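Local coordinates for protein catalase (Bacillus pumilus, PDB 4QOR) that is a haem catalase that breaks hydrogen peroxide down into water and molecular oxygen, working as an assembly of four subunits, at residues A[97-102]-A[150-155]; A[106-111]-A[234-239]. All coordinates share one frame; numbering follows the deposited sequence. Where two conformers were deposited one is given.

Contact 1: A[97-102]-A[150-155]; sequences TVIHPK and LKPDPV. With 2CH (2-chlorophenol), chain G.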
ATOM      1  N   THR A  97      16.590 -17.269 -10.978  1.00 18.31           N
ATOM      2  CA  THR A  97      16.869 -18.146  -9.833  1.00 18.55           C
ATOM      3  C   THR A  97      15.701 -18.205  -8.855  1.00 18.27           C
ATOM      4  O   THR A  97      14.576 -17.815  -9.236  1.00 19.27           O
ATOM      5  CB  THR A  97      18.161 -17.703  -9.110  1.00 18.91           C
ATOM      6  OG1 THR A  97      18.001 -16.414  -8.536  1.00 20.26           O
ATOM      7  CG2 THR A  97      19.346 -17.651 -10.109  1.00 20.26           C
ATOM      8  N   VAL A  98      15.894 -18.712  -7.637  1.00 17.32           N
ATOM      9  CA  VAL A  98      14.761 -18.940  -6.764  1.00 16.85           C
ATOM     10  C   VAL A  98      14.849 -18.230  -5.431  1.00 16.57           C
ATOM     11  O   VAL A  98      13.944 -17.476  -5.065  1.00 15.97           O
ATOM     12  CB  VAL A  98      14.501 -20.434  -6.523  1.00 17.56           C
ATOM     13  CG1 VAL A  98      13.341 -20.653  -5.539  1.00 17.05           C
ATOM     14  CG2 VAL A  98      14.204 -21.151  -7.835  1.00 17.70           C
ATOM     15  N   ILE A  99      15.889 -18.516  -4.673  1.00 16.43           N
ATOM     16  CA  ILE A  99      15.913 -18.287  -3.264  1.00 17.53           C
ATOM     17  C   ILE A  99      16.395 -16.846  -2.878  1.00 17.71           C
ATOM     18  O   ILE A  99      15.764 -16.218  -2.068  1.00 16.61           O
ATOM     19  CB  ILE A  99      16.771 -19.348  -2.547  1.00 18.78           C
ATOM     20  CG1 ILE A  99      16.025 -20.699  -2.612  1.00 19.48           C
ATOM     21  CG2 ILE A  99      17.002 -18.976  -1.087  1.00 20.11           C
ATOM     22  CD1 ILE A  99      14.689 -20.720  -1.873  1.00 19.37           C
ATOM     23  N   HIS A 100      17.510 -16.380  -3.436  1.00 18.14           N
ATOM     24  CA  HIS A 100      18.112 -15.168  -2.963  1.00 18.76           C
ATOM     25  C   HIS A 100      17.494 -13.938  -3.598  1.00 18.40           C
ATOM     26  O   HIS A 100      16.762 -14.048  -4.575  1.00 18.06           O
ATOM     27  CB  HIS A 100      19.632 -15.205  -3.139  1.00 18.93           C
ATOM     28  CG  HIS A 100      20.278 -16.246  -2.283  1.00 20.21           C
ATOM     29  ND1 HIS A 100      20.729 -16.004  -1.001  1.00 21.29           N
ATOM     30  CD2 HIS A 100      20.485 -17.562  -2.511  1.00 21.16           C
ATOM     31  CE1 HIS A 100      21.246 -17.106  -0.498  1.00 21.44           C
ATOM     32  NE2 HIS A 100      21.082 -18.074  -1.384  1.00 22.39           N
ATOM     33  N   PRO A 101      17.768 -12.740  -3.006  1.00 19.41           N
ATOM     34  CA  PRO A 101      16.952 -11.581  -3.441  1.00 19.25           C
ATOM     35  C   PRO A 101      17.382 -11.080  -4.826  1.00 20.43           C
ATOM     36  O   PRO A 101      18.288 -11.646  -5.461  1.00 20.02           O
ATOM     37  CB  PRO A 101      17.200 -10.532  -2.335  1.00 18.57           C
ATOM     38  CG  PRO A 101      17.589 -11.334  -1.112  1.00 18.52           C
ATOM     39  CD  PRO A 101      18.384 -12.496  -1.686  1.00 19.10           C
ATOM     40  N   LYS A 102      16.737  -9.991  -5.262  0.50 20.53           N
ATOM     41  CA  LYS A 102      17.173  -9.193  -6.386  0.50 20.93           C
ATOM     42  C   LYS A 102      18.622  -8.900  -6.114  0.50 19.00           C
ATOM     43  O   LYS A 102      19.023  -8.724  -4.984  0.50 18.99           O
ATOM     44  CB  LYS A 102      16.440  -7.861  -6.417  0.50 22.46           C
ATOM     45  CG  LYS A 102      15.111  -7.853  -7.146  0.50 24.08           C
ATOM     46  CD  LYS A 102      14.526  -6.443  -7.044  0.50 24.97           C
ATOM     47  CE  LYS A 102      15.000  -5.525  -8.158  0.50 26.67           C
ATOM     48  NZ  LYS A 102      14.799  -6.118  -9.515  0.50 29.21           N
ATOM     49  N   LEU A 150      15.051 -22.846   3.190  1.00 20.76           N
ATOM     50  CA  LEU A 150      16.059 -22.550   2.153  1.00 20.05           C
ATOM     51  C   LEU A 150      16.546 -21.138   2.196  1.00 20.10           C
ATOM     52  O   LEU A 150      17.725 -20.858   1.894  1.00 21.04           O
ATOM     53  CB  LEU A 150      15.482 -22.841   0.772  1.00 20.59           C
ATOM     54  CG  LEU A 150      15.273 -24.333   0.461  1.00 21.23           C
ATOM     55  CD1 LEU A 150      14.335 -24.502  -0.695  1.00 20.07           C
ATOM     56  CD2 LEU A 150      16.602 -24.939   0.111  1.00 22.39           C
ATOM     57  N   LYS A 151      15.655 -20.228   2.557  1.00 20.38           N
ATOM     58  CA  LYS A 151      15.983 -18.811   2.577  1.00 20.05           C
ATOM     59  C   LYS A 151      17.052 -18.533   3.651  1.00 21.42           C
ATOM     60  O   LYS A 151      17.216 -19.281   4.605  1.00 19.20           O
ATOM     61  CB  LYS A 151      14.754 -17.933   2.841  1.00 19.93           C
ATOM     62  CG  LYS A 151      13.812 -17.766   1.653  1.00 18.93           C
ATOM     63  CD  LYS A 151      14.126 -16.562   0.831  1.00 18.49           C
ATOM     64  CE  LYS A 151      13.238 -16.437  -0.380  1.00 18.26           C
ATOM     65  NZ  LYS A 151      13.368 -15.092  -1.041  1.00 17.72           N
ATOM     66  N   PRO A 152      17.776 -17.421   3.479  1.00 21.45           N
ATOM     67  CA  PRO A 152      18.652 -17.003   4.538  1.00 21.81           C
ATOM     68  C   PRO A 152      17.982 -17.090   5.911  1.00 20.79           C
ATOM     69  O   PRO A 152      16.809 -16.751   6.073  1.00 20.40           O
ATOM     70  CB  PRO A 152      19.019 -15.599   4.114  1.00 23.03           C
ATOM     71  CG  PRO A 152      19.112 -15.722   2.580  1.00 22.16           C
ATOM     72  CD  PRO A 152      17.944 -16.616   2.250  1.00 21.79           C
ATOM     73  N   ASP A 153      18.751 -17.578   6.875  1.00 19.18           N
ATOM     74  CA  ASP A 153      18.340 -17.691   8.248  1.00 19.69           C
ATOM     75  C   ASP A 153      17.762 -16.360   8.692  1.00 20.15           C
ATOM     76  O   ASP A 153      18.318 -15.313   8.383  1.00 20.69           O
ATOM     77  CB  ASP A 153      19.574 -18.139   9.083  1.00 21.08           C
ATOM     78  CG  ASP A 153      19.325 -18.204  10.570  1.00 21.14           C
ATOM     79  OD1 ASP A 153      19.034 -17.152  11.158  1.00 22.68           O
ATOM     80  OD2 ASP A 153      19.505 -19.261  11.204  1.00 21.06           O
ATOM     81  N   PRO A 154      16.647 -16.378   9.431  1.00 20.13           N
ATOM     82  CA  PRO A 154      16.001 -15.107   9.745  1.00 20.79           C
ATOM     83  C   PRO A 154      16.689 -14.273  10.788  1.00 20.91           C
ATOM     84  O   PRO A 154      16.279 -13.135  11.007  1.00 21.22           O
ATOM     85  CB  PRO A 154      14.646 -15.538  10.291  1.00 20.25           C
ATOM     86  CG  PRO A 154      14.941 -16.872  10.908  1.00 20.35           C
ATOM     87  CD  PRO A 154      15.869 -17.509   9.947  1.00 19.61           C
ATOM     88  N   VAL A 155      17.700 -14.835  11.450  1.00 22.05           N
ATOM     89  CA  VAL A 155      18.585 -14.083  12.340  1.00 22.41           C
ATOM     90  C   VAL A 155      19.862 -13.587  11.632  1.00 22.74           C
ATOM     91  O   VAL A 155      20.218 -12.433  11.771  1.00 23.44           O
ATOM     92  CB  VAL A 155      18.981 -14.922  13.569  1.00 22.65           C
ATOM     93  CG1 VAL A 155      19.772 -14.109  14.573  1.00 22.83           C
ATOM     94  CG2 VAL A 155      17.742 -15.486  14.225  1.00 23.61           C
TER
HETATM   95  C1  2CH G 503      18.134 -25.697  -2.933  1.00 37.92           C
HETATM   96  C2  2CH G 503      18.638 -24.546  -3.498  1.00 35.36           C
HETATM   97  C3  2CH G 503      19.990 -24.310  -3.306  1.00 36.07           C
HETATM   98  C4  2CH G 503      20.826 -25.166  -2.572  1.00 37.31           C
HETATM   99  C5  2CH G 503      20.345 -26.329  -2.003  1.00 36.23           C
HETATM  100  C6  2CH G 503      19.010 -26.596  -2.173  1.00 38.56           C
HETATM  101  O   2CH G 503      16.845 -26.098  -3.031  1.00 38.45           O
HETATM  102 CL8  2CH G 503      18.134 -28.016  -1.501  1.00 45.51          CL
HETATM  103  O   HOH W   1      13.910 -14.969  -4.314  1.00 10.32           O

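Contact 2: A[106-111]-A[234-239]; sequences ETLRDP and EIQAND. With 2CH (2-chlorophenol), chain G.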
ATOM      1  N   GLU A 106      23.924 -14.978 -10.169  1.00 20.58           N
ATOM      2  CA  GLU A 106      23.332 -16.026 -11.000  1.00 21.85           C
ATOM      3  C   GLU A 106      24.167 -17.346 -11.118  1.00 22.71           C
ATOM      4  O   GLU A 106      23.891 -18.210 -11.956  1.00 22.94           O
ATOM      5  CB  GLU A 106      22.934 -15.449 -12.378  1.00 21.00           C
ATOM      6  CG  GLU A 106      21.747 -14.466 -12.262  1.00 21.75           C
ATOM      7  CD  GLU A 106      21.483 -13.678 -13.531  1.00 21.52           C
ATOM      8  OE1 GLU A 106      22.476 -13.213 -14.155  1.00 20.56           O
ATOM      9  OE2 GLU A 106      20.292 -13.487 -13.879  1.00 22.95           O
ATOM     10  N   THR A 107      25.123 -17.481 -10.216  1.00 22.96           N
ATOM     11  CA  THR A 107      26.094 -18.599 -10.143  1.00 24.16           C
ATOM     12  C   THR A 107      25.825 -19.519  -8.946  1.00 24.01           C
ATOM     13  O   THR A 107      26.547 -20.495  -8.711  1.00 25.37           O
ATOM     14  CB  THR A 107      27.529 -18.028  -9.955  1.00 23.66           C
ATOM     15  OG1 THR A 107      27.481 -17.005  -8.970  1.00 24.01           O
ATOM     16  CG2 THR A 107      28.066 -17.411 -11.234  1.00 22.59           C
ATOM     17  N   LEU A 108      24.764 -19.232  -8.212  1.00 23.17           N
ATOM     18  CA  LEU A 108      24.362 -20.060  -7.109  1.00 22.83           C
ATOM     19  C   LEU A 108      23.600 -21.304  -7.573  1.00 22.87           C
ATOM     20  O   LEU A 108      22.952 -21.297  -8.631  1.00 22.25           O
ATOM     21  CB  LEU A 108      23.496 -19.283  -6.149  1.00 23.20           C
ATOM     22  CG  LEU A 108      24.052 -17.900  -5.723  1.00 24.23           C
ATOM     23  CD1 LEU A 108      23.096 -17.254  -4.747  1.00 24.03           C
ATOM     24  CD2 LEU A 108      25.452 -18.036  -5.107  1.00 23.80           C
ATOM     25  N   ARG A 109      23.638 -22.346  -6.744  1.00 22.49           N
ATOM     26  CA  ARG A 109      22.781 -23.525  -6.955  1.00 24.41           C
ATOM     27  C   ARG A 109      21.296 -23.194  -6.695  1.00 22.55           C
ATOM     28  O   ARG A 109      20.972 -22.547  -5.713  1.00 23.26           O
ATOM     29  CB  ARG A 109      23.246 -24.658  -6.029  1.00 25.06           C
ATOM     30  CG  ARG A 109      22.533 -25.984  -6.242  1.00 25.51           C
ATOM     31  CD  ARG A 109      23.194 -27.126  -5.476  1.00 27.33           C
ATOM     32  NE  ARG A 109      24.640 -27.218  -5.728  1.00 27.39           N
ATOM     33  CZ  ARG A 109      25.201 -27.712  -6.824  1.00 27.36           C
ATOM     34  NH1 ARG A 109      24.472 -28.283  -7.780  1.00 29.92           N
ATOM     35  NH2 ARG A 109      26.508 -27.705  -6.941  1.00 27.94           N
ATOM     36  N   ASP A 110      20.421 -23.676  -7.563  1.00 22.17           N
ATOM     37  CA  ASP A 110      18.989 -23.400  -7.482  1.00 21.39           C
ATOM     38  C   ASP A 110      18.401 -24.001  -8.727  1.00 20.50           C
ATOM     39  O   ASP A 110      19.022 -23.929  -9.777  1.00 20.79           O
ATOM     40  CB  ASP A 110      18.722 -21.859  -7.495  1.00 20.18           C
ATOM     41  CG  ASP A 110      18.115 -21.318  -6.194  1.00 19.91           C
ATOM     42  OD1 ASP A 110      17.783 -22.077  -5.241  1.00 17.88           O
ATOM     43  OD2 ASP A 110      18.015 -20.041  -6.108  1.00 18.32           O
ATOM     44  N   PRO A 111      17.147 -24.477  -8.655  1.00 21.04           N
ATOM     45  CA  PRO A 111      16.346 -24.487  -9.886  1.00 20.87           C
ATOM     46  C   PRO A 111      16.335 -23.135 -10.564  1.00 21.59           C
ATOM     47  O   PRO A 111      16.502 -22.114  -9.914  1.00 20.93           O
ATOM     48  CB  PRO A 111      14.934 -24.817  -9.410  1.00 20.83           C
ATOM     49  CG  PRO A 111      15.112 -25.348  -8.030  1.00 21.51           C
ATOM     50  CD  PRO A 111      16.302 -24.630  -7.470  1.00 21.08           C
ATOM     51  N   GLU A 234      34.508 -19.419 -10.256  1.00 24.98           N
ATOM     52  CA  GLU A 234      35.284 -18.610 -11.229  1.00 28.08           C
ATOM     53  C   GLU A 234      34.445 -17.493 -11.882  1.00 28.25           C
ATOM     54  O   GLU A 234      34.904 -16.367 -12.018  1.00 27.49           O
ATOM     55  CB  GLU A 234      35.896 -19.512 -12.339  1.00 30.53           C
ATOM     56  CG  GLU A 234      37.016 -20.439 -11.931  1.00 37.79           C
ATOM     57  CD  GLU A 234      37.358 -21.480 -12.998  1.00 45.00           C
ATOM     58  OE1 GLU A 234      37.915 -22.563 -12.650  1.00 50.90           O
ATOM     59  OE2 GLU A 234      37.066 -21.204 -14.188  1.00 51.09           O
ATOM     60  N   ILE A 235      33.221 -17.807 -12.300  1.00 28.02           N
ATOM     61  CA  ILE A 235      32.367 -16.797 -12.931  1.00 27.12           C
ATOM     62  C   ILE A 235      31.918 -15.810 -11.874  1.00 25.49           C
ATOM     63  O   ILE A 235      31.967 -14.594 -12.106  1.00 26.55           O
ATOM     64  CB  ILE A 235      31.150 -17.430 -13.666  1.00 26.99           C
ATOM     65  CG1 ILE A 235      31.635 -18.136 -14.929  1.00 28.47           C
ATOM     66  CG2 ILE A 235      30.135 -16.380 -14.088  1.00 25.37           C
ATOM     67  CD1 ILE A 235      30.645 -19.186 -15.423  1.00 28.50           C
ATOM     68  N   GLN A 236      31.549 -16.311 -10.693  1.00 24.00           N
ATOM     69  CA  GLN A 236      31.053 -15.469  -9.618  1.00 23.37           C
ATOM     70  C   GLN A 236      32.060 -14.395  -9.199  1.00 24.21           C
ATOM     71  O   GLN A 236      31.672 -13.256  -8.899  1.00 23.91           O
ATOM     72  CB  GLN A 236      30.688 -16.277  -8.378  1.00 23.32           C
ATOM     73  CG  GLN A 236      29.954 -15.465  -7.335  1.00 24.07           C
ATOM     74  CD  GLN A 236      29.350 -16.348  -6.267  1.00 24.76           C
ATOM     75  OE1 GLN A 236      28.501 -17.191  -6.582  1.00 23.66           O
ATOM     76  NE2 GLN A 236      29.711 -16.118  -5.002  1.00 23.88           N
ATOM     77  N   ALA A 237      33.341 -14.742  -9.211  1.00 25.36           N
ATOM     78  CA  ALA A 237      34.405 -13.795  -8.925  1.00 26.08           C
ATOM     79  C   ALA A 237      34.275 -12.490  -9.676  1.00 27.98           C
ATOM     80  O   ALA A 237      34.614 -11.436  -9.144  1.00 26.90           O
ATOM     81  CB  ALA A 237      35.752 -14.422  -9.247  1.00 27.25           C
ATOM     82  N   ASN A 238      33.827 -12.570 -10.931  1.00 31.54           N
ATOM     83  CA  ASN A 238      33.893 -11.487 -11.928  1.00 32.52           C
ATOM     84  C   ASN A 238      32.573 -10.967 -12.423  1.00 31.07           C
ATOM     85  O   ASN A 238      32.525  -9.901 -13.006  1.00 32.36           O
ATOM     86  CB  ASN A 238      34.658 -12.002 -13.135  1.00 35.07           C
ATOM     87  CG  ASN A 238      36.123 -12.171 -12.818  1.00 38.13           C
ATOM     88  OD1 ASN A 238      36.700 -11.362 -12.074  1.00 39.23           O
ATOM     89  ND2 ASN A 238      36.721 -13.219 -13.330  1.00 40.22           N
ATOM     90  N   ASP A 239      31.492 -11.693 -12.199  1.00 27.27           N
ATOM     91  CA  ASP A 239      30.220 -11.206 -12.644  1.00 25.35           C
ATOM     92  C   ASP A 239      29.144 -11.890 -11.818  1.00 24.14           C
ATOM     93  O   ASP A 239      28.986 -13.091 -11.898  1.00 23.71           O
ATOM     94  CB  ASP A 239      30.079 -11.515 -14.128  1.00 26.88           C
ATOM     95  CG  ASP A 239      28.893 -10.833 -14.780  1.00 29.34           C
ATOM     96  OD1 ASP A 239      28.133 -10.091 -14.111  1.00 29.60           O
ATOM     97  OD2 ASP A 239      28.774 -10.974 -16.008  1.00 34.02           O
TER
HETATM   98  C1  2CH G 503      18.134 -25.697  -2.933  1.00 37.92           C
HETATM   99  C2  2CH G 503      18.638 -24.546  -3.498  1.00 35.36           C
HETATM  100  C3  2CH G 503      19.990 -24.310  -3.306  1.00 36.07           C
HETATM  101  C4  2CH G 503      20.826 -25.166  -2.572  1.00 37.31           C
HETATM  102  C5  2CH G 503      20.345 -26.329  -2.003  1.00 36.23           C
HETATM  103  C6  2CH G 503      19.010 -26.596  -2.173  1.00 38.56           C
HETATM  104  O   2CH G 503      16.845 -26.098  -3.031  1.00 38.45           O
HETATM  105 CL8  2CH G 503      18.134 -28.016  -1.501  1.00 45.51          CL

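Contact 1: A[97-102]-A[150-155]
Ile99 drives its side chain against Leu150 and Lys151, the CA atoms of Ile99 and Lys151 lying 5.9 Å apart where the chain leaves helix 143-150. The tight part is aliphatic. Ile99 CD1 presses on Leu150 CB at 3.5 Å, closer than carbons usually pack, the two side chains crossing at about a right angle. With chi1 at -70°, Ile99 CG1 lies beside the backbone N and CG2 is anti to it; CG2 runs 3.6 Å from Leu150 O and on to Pro152 CD. His100 completes this side: Pro152 CG approaches its ring obliquely, 3.9 Å from ND1, and Phe240 of a second subunit meets the ring edge-to-face. At the far end Leu150 CD2 touches the phenol oxygen of the bound 2-chlorophenol at 3.4 Å.

The polar side is looser and hydrated. The Lys151 chain bends at chi2 (-92°), which folds its end back over the 97-102 loop, and NZ donates to Ile99 O at 2.8 Å. The C=O...donor angle is 153°, with the nitrogen tilted somewhat from the carbonyl plane. The same ammonium also bonds to Val55 O, so it joins two backbone carbonyls, and its bond to a water is weak. That water sits 2.6 Å from Val98 O and also reaches His100 O. Arg50 of the second subunit brings a like charge close to the lysine. This is loop-to-helix-end packing of the catalase fold: the connection following strand 88-96 is seated on the C-terminal end of helix 143-150, beside a subunit interface.

Contact 2: A[106-111]-A[234-239]
The loop backbone at Thr107 comes nearest the last part of helix 229-238 at Gln236, their CA atoms 5.9 Å apart, where Ile235 O accepts from both Asn238 N and Asp239 N. Thr107 OG1 donates to Gln236 OE1 at 2.6 Å, in the carbonyl plane and on a lone pair, with a C=O...donor angle of 117°. The hydroxyl stands between its own backbone N and carbonyl carbon (chi1 45°), which leaves CG2 to meet Ile235 CG2 at 3.7 Å. The Gln236 chain runs out extended past CG and passes the threonine at a slant, with CB and CG close to the hydroxyl as well. The methyl Leu108 CD2 lies against the same OE1 at 3.5 Å. The other end of this amide is engaged too, Gln236 NE2 donating to Gln236 O of a second subunit. A valine in place of Thr107 would probably leave Gln236 OE1 without its hydroxyl partner and its amide freer to turn. Farther along the loop, Asp110 OD1 and Arg109 O border the bound 2-chlorophenol. Asp239 turns to Arg245 in a salt bridge. The whole is a loop-on-helix contact of the catalase assembly, tying the connection before strand 113-120 to helix 229-238 at a subunit boundary.

Both contacts fasten the same connection between strands 88-96 and 113-120, contact 1 to the end of helix 143-150 and contact 2 to the end of helix 229-238. Contact 1 is the more buried and rests mainly on aliphatic packing, with a lysine serving backbone carbonyls on its wetter flank. Contact 2 is only partly buried and turns on a single side-chain hydrogen bond. They meet within the loop: Asp110 OD2 probably accepts from Val98 N at 2.9 Å and also from Ile99 N, and Leu108 CD1 packs on His100 CD2. Each touches the bound 2-chlorophenol and the second subunit, so one loop joins two helices, a ligand and an interface.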